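Local coordinates for protein carboxypeptidase 1 (Deinococcus radiodurans str. R1, PDB 5GIV) that probably removes amino acids one at a time from the C-terminus of peptides, as a zinc-dependent M32 carboxypeptidase of broad specificity, at residues Glu208-Phe213 / Asp322-Gln327; Asp259-Thr264 / Ala311-Tyr316. All coordinates share one frame; numbering follows the deposited sequence.

Contact 1: residues Glu208-Phe213 / Asp322-Gln327; sequences ERQLAF and DTFPEQ
R209 and T323 run alongside each other, pointing opposite ways. The aliphatic part of R209 does the touching. Its CB lies 3.6 Å from T323 CG2, and CG packs on the same methyl. The methyl is set anti to the backbone N of T323, which turns it toward helix 207-221. OG1 of T323 faces its own helix instead and is hydrogen-bonded to the carbonyl oxygen of D319. Farther out, R209 CD, a carbon, comes to 3.4 Å from T323 O, a van der Waals approach. The guanidinium meets this oxygen obliquely.

The F324 ring lies across the T323 methyl, which covers one of its faces. T323 CG2 sits 3.8 Å above the plane of the F324 ring, displaced from the ring centre toward its edge atoms. The CB of F324 does not point straight at helix 207-221, but the ring brings CZ to 3.6 Å from R209 CB. R209 CB comes at the ring obliquely.

The site is a helix end packed on the side of another helix in the mostly helical M32 fold. Helix 310-323 stops at T323, and the backbone drops helical torsions at F324. The chain turns there, and the aromatic side chain is buried against the neighbouring helix.

Q210 meets F324 from another direction. The two side chains cross at about a right angle, with amide and ring planes 76° apart. The backbone N of Q210 lies at the ring edge, in plane, 3.9 Å from F324 CZ. Q210 CG is 4.1 Å from the same CZ. The amide end runs away from the ring, and NE2 is hydrogen-bonded to the carbonyl oxygens of F205 and K253. F205 and W320 also meet the F324 ring, W320 edge-to-face.

Contact 2: residues Asp259-Thr264 / Ala311-Tyr316; sequences DALYST and AFWAAY
Y262 and W313 meet through their polar ends, between helix 257-275, which carries the HExxH zinc motif, and helix 310-323. W313 NE1 donates to Y262 OH at 3.2 Å. The bond is bent, with an N-H...O angle of 138°, and the oxygen is tilted 16° from the indole plane. Y262 and W313 share one first-torsion setting, with the ring carbon trans to the carbonyl carbon. Neither CB points straight across, yet the two rings together span the 13.0 Å between Y262 CA and W313 CA. The stronger partner of Y262 OH is the carbonyl oxygen of G307, so two hydrogen bonds hold the buried hydroxyl. R308 makes a cation-pi contact with the same tyrosine.

L261 takes a different rotamer, with CG anti to the backbone N (chi1 174°). This aims its branch at helix 310-323, and L261 CG also lies over one face of the Y262 ring. On the other helix, F312 CD1 covers one face of the W313 indole, 3.7 Å above its plane. Replacing W313 with a leucine would probably leave Y262 OH without its indole N-H donor and open a gap beside L261. On the benzo side of the indole, L261 CD2 approaches obliquely, 3.8 Å from both W313 CZ2 and W313 CH2.

In the fold
Contacts 1 and 2 both use helix 310-323, contact 2 its first half and contact 1 its C-terminal end. Both segments of contact 2 fall between those of contact 1 in sequence. The contact centres are about 12 Å apart. They touch directly. Q210 OE1 packs on A260 CB at 3.3 Å, and F213 CE2 lies 3.8 Å from L261 CD1. F213 CZ also reaches Y316 CB at 4.0 Å, so F213 bridges both helices of contact 2. Contact 2 is near the metal centre: the side chain of Y262 is about 6 Å from that of zinc ligand H266 and about 11 Å from the zinc ion. Contact 1 lies away from that site.

Contact 1: residues Glu208-Phe213 / Asp322-Gln327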
ATOM      1  N   GLU A 208      15.549  15.485   2.276  1.00 44.33           N
ATOM      2  CA  GLU A 208      15.761  14.648   1.097  1.00 44.41           C
ATOM      3  C   GLU A 208      17.183  14.091   1.051  1.00 44.40           C
ATOM      4  O   GLU A 208      17.392  12.928   0.685  1.00 44.41           O
ATOM      5  CB  GLU A 208      15.449  15.444  -0.173  1.00 44.52           C
ATOM      6  CG  GLU A 208      15.462  14.603  -1.432  1.00 44.63           C
ATOM      7  CD  GLU A 208      15.118  15.392  -2.689  1.00 44.77           C
ATOM      8  OE1 GLU A 208      14.891  16.622  -2.588  1.00 44.84           O
ATOM      9  OE2 GLU A 208      15.077  14.775  -3.782  1.00 44.82           O
ATOM     10  N   ARG A 209      18.177  14.897   1.421  1.00 32.32           N
ATOM     11  CA  ARG A 209      19.542  14.389   1.442  1.00 32.35           C
ATOM     12  C   ARG A 209      19.739  13.318   2.507  1.00 32.29           C
ATOM     13  O   ARG A 209      20.446  12.331   2.272  1.00 32.31           O
ATOM     14  CB  ARG A 209      20.532  15.520   1.661  1.00 32.37           C
ATOM     15  CG  ARG A 209      20.805  16.317   0.429  1.00 32.46           C
ATOM     16  CD  ARG A 209      21.644  17.524   0.736  1.00 32.48           C
ATOM     17  NE  ARG A 209      22.059  18.124  -0.518  1.00 32.57           N
ATOM     18  CZ  ARG A 209      21.429  19.124  -1.114  1.00 32.63           C
ATOM     19  NH1 ARG A 209      20.338  19.652  -0.558  1.00 32.59           N
ATOM     20  NH2 ARG A 209      21.890  19.581  -2.278  1.00 32.71           N
ATOM     21  N   GLN A 210      19.108  13.483   3.672  1.00 21.45           N
ATOM     22  CA  GLN A 210      19.233  12.475   4.718  1.00 21.40           C
ATOM     23  C   GLN A 210      18.745  11.122   4.225  1.00 21.39           C
ATOM     24  O   GLN A 210      19.431  10.109   4.385  1.00 21.40           O
ATOM     25  CB  GLN A 210      18.460  12.903   5.966  1.00 21.31           C
ATOM     26  CG  GLN A 210      19.055  14.062   6.742  1.00 21.27           C
ATOM     27  CD  GLN A 210      18.400  14.203   8.106  1.00 21.19           C
ATOM     28  OE1 GLN A 210      18.227  13.219   8.826  1.00 21.16           O
ATOM     29  NE2 GLN A 210      18.038  15.424   8.468  1.00 21.14           N
ATOM     30  N   LEU A 211      17.571  11.091   3.594  1.00 17.71           N
ATOM     31  CA  LEU A 211      17.055   9.822   3.100  1.00 17.71           C
ATOM     32  C   LEU A 211      17.986   9.235   2.044  1.00 17.74           C
ATOM     33  O   LEU A 211      18.270   8.032   2.056  1.00 17.72           O
ATOM     34  CB  LEU A 211      15.648  10.005   2.532  1.00 17.70           C
ATOM     35  CG  LEU A 211      14.591  10.333   3.577  1.00 17.64           C
ATOM     36  CD1 LEU A 211      13.262  10.745   2.934  1.00 17.65           C
ATOM     37  CD2 LEU A 211      14.425   9.128   4.483  1.00 17.60           C
ATOM     38  N   ALA A 212      18.489  10.073   1.137  1.00 19.96           N
ATOM     39  CA  ALA A 212      19.368   9.571   0.085  1.00 19.98           C
ATOM     40  C   ALA A 212      20.625   8.961   0.682  1.00 19.99           C
ATOM     41  O   ALA A 212      21.047   7.869   0.293  1.00 19.96           O
ATOM     42  CB  ALA A 212      19.727  10.691  -0.896  1.00 20.05           C
ATOM     43  N   PHE A 213      21.229   9.648   1.647  1.00 22.70           N
ATOM     44  CA  PHE A 213      22.414   9.103   2.288  1.00 22.72           C
ATOM     45  C   PHE A 213      22.102   7.788   2.997  1.00 22.66           C
ATOM     46  O   PHE A 213      22.847   6.808   2.872  1.00 22.66           O
ATOM     47  CB  PHE A 213      23.001  10.128   3.258  1.00 22.74           C
ATOM     48  CG  PHE A 213      24.142   9.591   4.069  1.00 22.78           C
ATOM     49  CD1 PHE A 213      25.437   9.636   3.575  1.00 22.84           C
ATOM     50  CD2 PHE A 213      23.926   9.040   5.318  1.00 22.74           C
ATOM     51  CE1 PHE A 213      26.493   9.136   4.314  1.00 22.88           C
ATOM     52  CE2 PHE A 213      24.980   8.550   6.061  1.00 22.79           C
ATOM     53  CZ  PHE A 213      26.268   8.600   5.556  1.00 22.86           C
ATOM     54  N   ASP A 322      30.397  15.642   1.802  1.00 28.46           N
ATOM     55  CA  ASP A 322      30.041  16.144   0.478  1.00 28.46           C
ATOM     56  C   ASP A 322      28.556  16.459   0.394  1.00 28.45           C
ATOM     57  O   ASP A 322      28.151  17.406  -0.289  1.00 28.46           O
ATOM     58  CB  ASP A 322      30.427  15.118  -0.595  1.00 28.53           C
ATOM     59  CG  ASP A 322      31.935  14.961  -0.741  1.00 28.54           C
ATOM     60  OD1 ASP A 322      32.691  15.846  -0.295  1.00 28.48           O
ATOM     61  OD2 ASP A 322      32.369  13.930  -1.289  1.00 28.58           O
ATOM     62  N   THR A 323      27.722  15.650   1.057  1.00 18.22           N
ATOM     63  CA  THR A 323      26.285  15.870   1.019  1.00 18.20           C
ATOM     64  C   THR A 323      25.889  17.076   1.862  1.00 18.13           C
ATOM     65  O   THR A 323      24.929  17.787   1.525  1.00 18.13           O
ATOM     66  CB  THR A 323      25.564  14.605   1.490  1.00 18.19           C
ATOM     67  OG1 THR A 323      26.082  13.464   0.781  1.00 18.24           O
ATOM     68  CG2 THR A 323      24.055  14.702   1.230  1.00 18.17           C
ATOM     69  N   PHE A 324      26.601  17.320   2.959  1.00 18.40           N
ATOM     70  CA  PHE A 324      26.313  18.430   3.867  1.00 18.32           C
ATOM     71  C   PHE A 324      27.593  19.223   4.115  1.00 18.30           C
ATOM     72  O   PHE A 324      28.110  19.251   5.238  1.00 18.26           O
ATOM     73  CB  PHE A 324      25.731  17.911   5.182  1.00 18.26           C
ATOM     74  CG  PHE A 324      24.535  17.010   5.015  1.00 18.27           C
ATOM     75  CD1 PHE A 324      23.287  17.534   4.729  1.00 18.25           C
ATOM     76  CD2 PHE A 324      24.666  15.633   5.144  1.00 18.30           C
ATOM     77  CE1 PHE A 324      22.187  16.697   4.584  1.00 18.25           C
ATOM     78  CE2 PHE A 324      23.578  14.794   5.001  1.00 18.29           C
ATOM     79  CZ  PHE A 324      22.332  15.325   4.724  1.00 18.27           C
ATOM     80  N   PRO A 325      28.119  19.909   3.082  1.00 22.72           N
ATOM     81  CA  PRO A 325      29.438  20.556   3.209  1.00 22.67           C
ATOM     82  C   PRO A 325      29.490  21.709   4.197  1.00 22.58           C
ATOM     83  O   PRO A 325      30.410  21.773   5.022  1.00 22.52           O
ATOM     84  CB  PRO A 325      29.735  21.032   1.782  1.00 22.69           C
ATOM     85  CG  PRO A 325      28.396  21.176   1.140  1.00 22.77           C
ATOM     86  CD  PRO A 325      27.545  20.071   1.735  1.00 22.79           C
ATOM     87  N   GLU A 326      28.555  22.653   4.110  1.00 44.60           N
ATOM     88  CA  GLU A 326      28.597  23.758   5.058  1.00 44.54           C
ATOM     89  C   GLU A 326      28.346  23.266   6.479  1.00 44.50           C
ATOM     90  O   GLU A 326      28.948  23.777   7.431  1.00 44.43           O
ATOM     91  CB  GLU A 326      27.603  24.852   4.667  1.00 44.58           C
ATOM     92  CG  GLU A 326      27.623  26.039   5.625  1.00 44.51           C
ATOM     93  CD  GLU A 326      26.655  27.145   5.234  1.00 44.56           C
ATOM     94  OE1 GLU A 326      25.828  27.545   6.082  1.00 44.55           O
ATOM     95  OE2 GLU A 326      26.714  27.619   4.075  1.00 44.63           O
ATOM     96  N   GLN A 327      27.467  22.268   6.645  1.00 24.75           N
ATOM     97  CA  GLN A 327      27.156  21.785   7.987  1.00 24.71           C
ATOM     98  C   GLN A 327      28.371  21.137   8.638  1.00 24.70           C
ATOM     99  O   GLN A 327      28.569  21.261   9.853  1.00 24.65           O
ATOM    100  CB  GLN A 327      25.977  20.806   7.960  1.00 24.74           C
ATOM    101  CG  GLN A 327      24.641  21.404   7.479  1.00 24.73           C
ATOM    102  CD  GLN A 327      24.394  21.261   5.979  1.00 24.79           C
ATOM    103  OE1 GLN A 327      25.323  21.238   5.176  1.00 24.84           O
ATOM    104  NE2 GLN A 327      23.132  21.164   5.604  1.00 24.80           N
TER

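Contact 2: residues Asp259-Thr264 / Ala311-Tyr316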
ATOM      1  N   ASP A 259      18.948  11.093  13.957  1.00 29.97           N
ATOM      2  CA  ASP A 259      17.691  10.372  14.140  1.00 29.94           C
ATOM      3  C   ASP A 259      17.346   9.519  12.919  1.00 29.95           C
ATOM      4  O   ASP A 259      17.179   8.299  13.024  1.00 29.96           O
ATOM      5  CB  ASP A 259      16.558  11.353  14.434  1.00 29.88           C
ATOM      6  CG  ASP A 259      16.391  11.628  15.914  1.00 29.88           C
ATOM      7  OD1 ASP A 259      17.401  11.957  16.591  1.00 29.92           O
ATOM      8  OD2 ASP A 259      15.239  11.503  16.401  1.00 29.82           O
ATOM      9  N   ALA A 260      17.211  10.154  11.751  1.00 18.41           N
ATOM     10  CA  ALA A 260      16.862   9.413  10.544  1.00 18.45           C
ATOM     11  C   ALA A 260      17.914   8.362  10.218  1.00 18.52           C
ATOM     12  O   ALA A 260      17.587   7.209   9.913  1.00 18.54           O
ATOM     13  CB  ALA A 260      16.686  10.375   9.368  1.00 18.46           C
ATOM     14  N   LEU A 261      19.190   8.738  10.290  1.00 17.32           N
ATOM     15  CA  LEU A 261      20.238   7.795   9.914  1.00 17.30           C
ATOM     16  C   LEU A 261      20.152   6.517  10.743  1.00 17.29           C
ATOM     17  O   LEU A 261      20.136   5.405  10.196  1.00 17.29           O
ATOM     18  CB  LEU A 261      21.615   8.444  10.054  1.00 17.29           C
ATOM     19  CG  LEU A 261      22.749   7.452   9.813  1.00 17.34           C
ATOM     20  CD1 LEU A 261      22.544   6.803   8.461  1.00 17.36           C
ATOM     21  CD2 LEU A 261      24.109   8.154   9.867  1.00 17.38           C
ATOM     22  N   TYR A 262      20.085   6.649  12.066  1.00 17.27           N
ATOM     23  CA  TYR A 262      20.176   5.458  12.895  1.00 17.25           C
ATOM     24  C   TYR A 262      18.851   4.717  13.032  1.00 17.26           C
ATOM     25  O   TYR A 262      18.871   3.499  13.265  1.00 17.26           O
ATOM     26  CB  TYR A 262      20.806   5.829  14.241  1.00 17.23           C
ATOM     27  CG  TYR A 262      22.297   6.059  14.030  1.00 17.22           C
ATOM     28  CD1 TYR A 262      23.151   4.981  13.806  1.00 17.22           C
ATOM     29  CD2 TYR A 262      22.835   7.345  13.977  1.00 17.22           C
ATOM     30  CE1 TYR A 262      24.498   5.169  13.565  1.00 17.22           C
ATOM     31  CE2 TYR A 262      24.188   7.542  13.736  1.00 17.22           C
ATOM     32  CZ  TYR A 262      25.011   6.446  13.536  1.00 17.21           C
ATOM     33  OH  TYR A 262      26.348   6.610  13.294  1.00 17.21           O
ATOM     34  N   SER A 263      17.708   5.395  12.859  1.00 18.00           N
ATOM     35  CA  SER A 263      16.453   4.671  12.669  1.00 17.95           C
ATOM     36  C   SER A 263      16.508   3.800  11.417  1.00 18.01           C
ATOM     37  O   SER A 263      16.044   2.653  11.425  1.00 18.00           O
ATOM     38  CB  SER A 263      15.272   5.640  12.564  1.00 17.88           C
ATOM     39  OG  SER A 263      14.976   6.276  13.794  1.00 17.82           O
ATOM     40  N   THR A 264      17.046   4.345  10.323  1.00 17.32           N
ATOM     41  CA  THR A 264      17.121   3.589   9.079  1.00 17.34           C
ATOM     42  C   THR A 264      18.070   2.398   9.212  1.00 17.33           C
ATOM     43  O   THR A 264      17.721   1.276   8.831  1.00 17.35           O
ATOM     44  CB  THR A 264      17.533   4.518   7.932  1.00 17.35           C
ATOM     45  OG1 THR A 264      16.470   5.442   7.673  1.00 17.37           O
ATOM     46  CG2 THR A 264      17.834   3.735   6.664  1.00 17.37           C
ATOM     47  N   ALA A 311      35.150   2.661  12.153  1.00 20.52           N
ATOM     48  CA  ALA A 311      35.357   2.230  10.774  1.00 20.50           C
ATOM     49  C   ALA A 311      34.228   2.703   9.865  1.00 20.34           C
ATOM     50  O   ALA A 311      34.457   3.010   8.687  1.00 20.26           O
ATOM     51  CB  ALA A 311      35.480   0.708  10.714  1.00 20.50           C
ATOM     52  N   PHE A 312      33.000   2.736  10.380  1.00 19.70           N
ATOM     53  CA  PHE A 312      31.866   3.201   9.585  1.00 19.54           C
ATOM     54  C   PHE A 312      32.085   4.625   9.091  1.00 19.50           C
ATOM     55  O   PHE A 312      31.849   4.931   7.916  1.00 19.44           O
ATOM     56  CB  PHE A 312      30.577   3.088  10.409  1.00 19.47           C
ATOM     57  CG  PHE A 312      29.343   3.550   9.688  1.00 19.34           C
ATOM     58  CD1 PHE A 312      29.016   4.898   9.626  1.00 19.25           C
ATOM     59  CD2 PHE A 312      28.498   2.628   9.078  1.00 19.23           C
ATOM     60  CE1 PHE A 312      27.882   5.315   8.974  1.00 19.16           C
ATOM     61  CE2 PHE A 312      27.354   3.041   8.420  1.00 19.12           C
ATOM     62  CZ  PHE A 312      27.043   4.385   8.367  1.00 19.12           C
ATOM     63  N   TRP A 313      32.518   5.522   9.980  1.00 22.72           N
ATOM     64  CA  TRP A 313      32.654   6.920   9.586  1.00 22.63           C
ATOM     65  C   TRP A 313      33.939   7.188   8.803  1.00 22.69           C
ATOM     66  O   TRP A 313      33.980   8.128   7.996  1.00 22.63           O
ATOM     67  CB  TRP A 313      32.553   7.819  10.821  1.00 22.56           C
ATOM     68  CG  TRP A 313      31.142   7.910  11.266  1.00 22.48           C
ATOM     69  CD1 TRP A 313      30.584   7.317  12.363  1.00 22.48           C
ATOM     70  CD2 TRP A 313      30.075   8.573  10.580  1.00 22.37           C
ATOM     71  NE1 TRP A 313      29.238   7.594  12.414  1.00 22.36           N
ATOM     72  CE2 TRP A 313      28.901   8.363  11.330  1.00 22.30           C
ATOM     73  CE3 TRP A 313      30.002   9.332   9.410  1.00 22.33           C
ATOM     74  CZ2 TRP A 313      27.666   8.891  10.951  1.00 22.20           C
ATOM     75  CZ3 TRP A 313      28.768   9.859   9.031  1.00 22.23           C
ATOM     76  CH2 TRP A 313      27.622   9.634   9.801  1.00 22.17           C
ATOM     77  N   ALA A 314      34.983   6.377   8.995  1.00 27.77           N
ATOM     78  CA  ALA A 314      36.121   6.458   8.083  1.00 27.82           C
ATOM     79  C   ALA A 314      35.683   6.223   6.646  1.00 27.76           C
ATOM     80  O   ALA A 314      36.253   6.810   5.720  1.00 27.74           O
ATOM     81  CB  ALA A 314      37.206   5.458   8.479  1.00 27.96           C
ATOM     82  N   ALA A 315      34.654   5.398   6.445  1.00 23.17           N
ATOM     83  CA  ALA A 315      34.181   5.056   5.111  1.00 23.04           C
ATOM     84  C   ALA A 315      33.174   6.059   4.561  1.00 22.98           C
ATOM     85  O   ALA A 315      33.198   6.359   3.361  1.00 22.92           O
ATOM     86  CB  ALA A 315      33.543   3.664   5.124  1.00 22.98           C
ATOM     87  N   TYR A 316      32.318   6.631   5.415  1.00 20.67           N
ATOM     88  CA  TYR A 316      31.195   7.420   4.934  1.00 20.57           C
ATOM     89  C   TYR A 316      31.293   8.908   5.233  1.00 20.53           C
ATOM     90  O   TYR A 316      30.486   9.673   4.701  1.00 20.47           O
ATOM     91  CB  TYR A 316      29.870   6.881   5.498  1.00 20.51           C
ATOM     92  CG  TYR A 316      29.466   5.587   4.857  1.00 20.45           C
ATOM     93  CD1 TYR A 316      28.966   5.575   3.563  1.00 20.37           C
ATOM     94  CD2 TYR A 316      29.582   4.380   5.530  1.00 20.45           C
ATOM     95  CE1 TYR A 316      28.602   4.399   2.955  1.00 20.29           C
ATOM     96  CE2 TYR A 316      29.215   3.191   4.928  1.00 20.37           C
ATOM     97  CZ  TYR A 316      28.731   3.208   3.640  1.00 20.28           C
ATOM     98  OH  TYR A 316      28.364   2.043   3.008  1.00 20.21           O
TER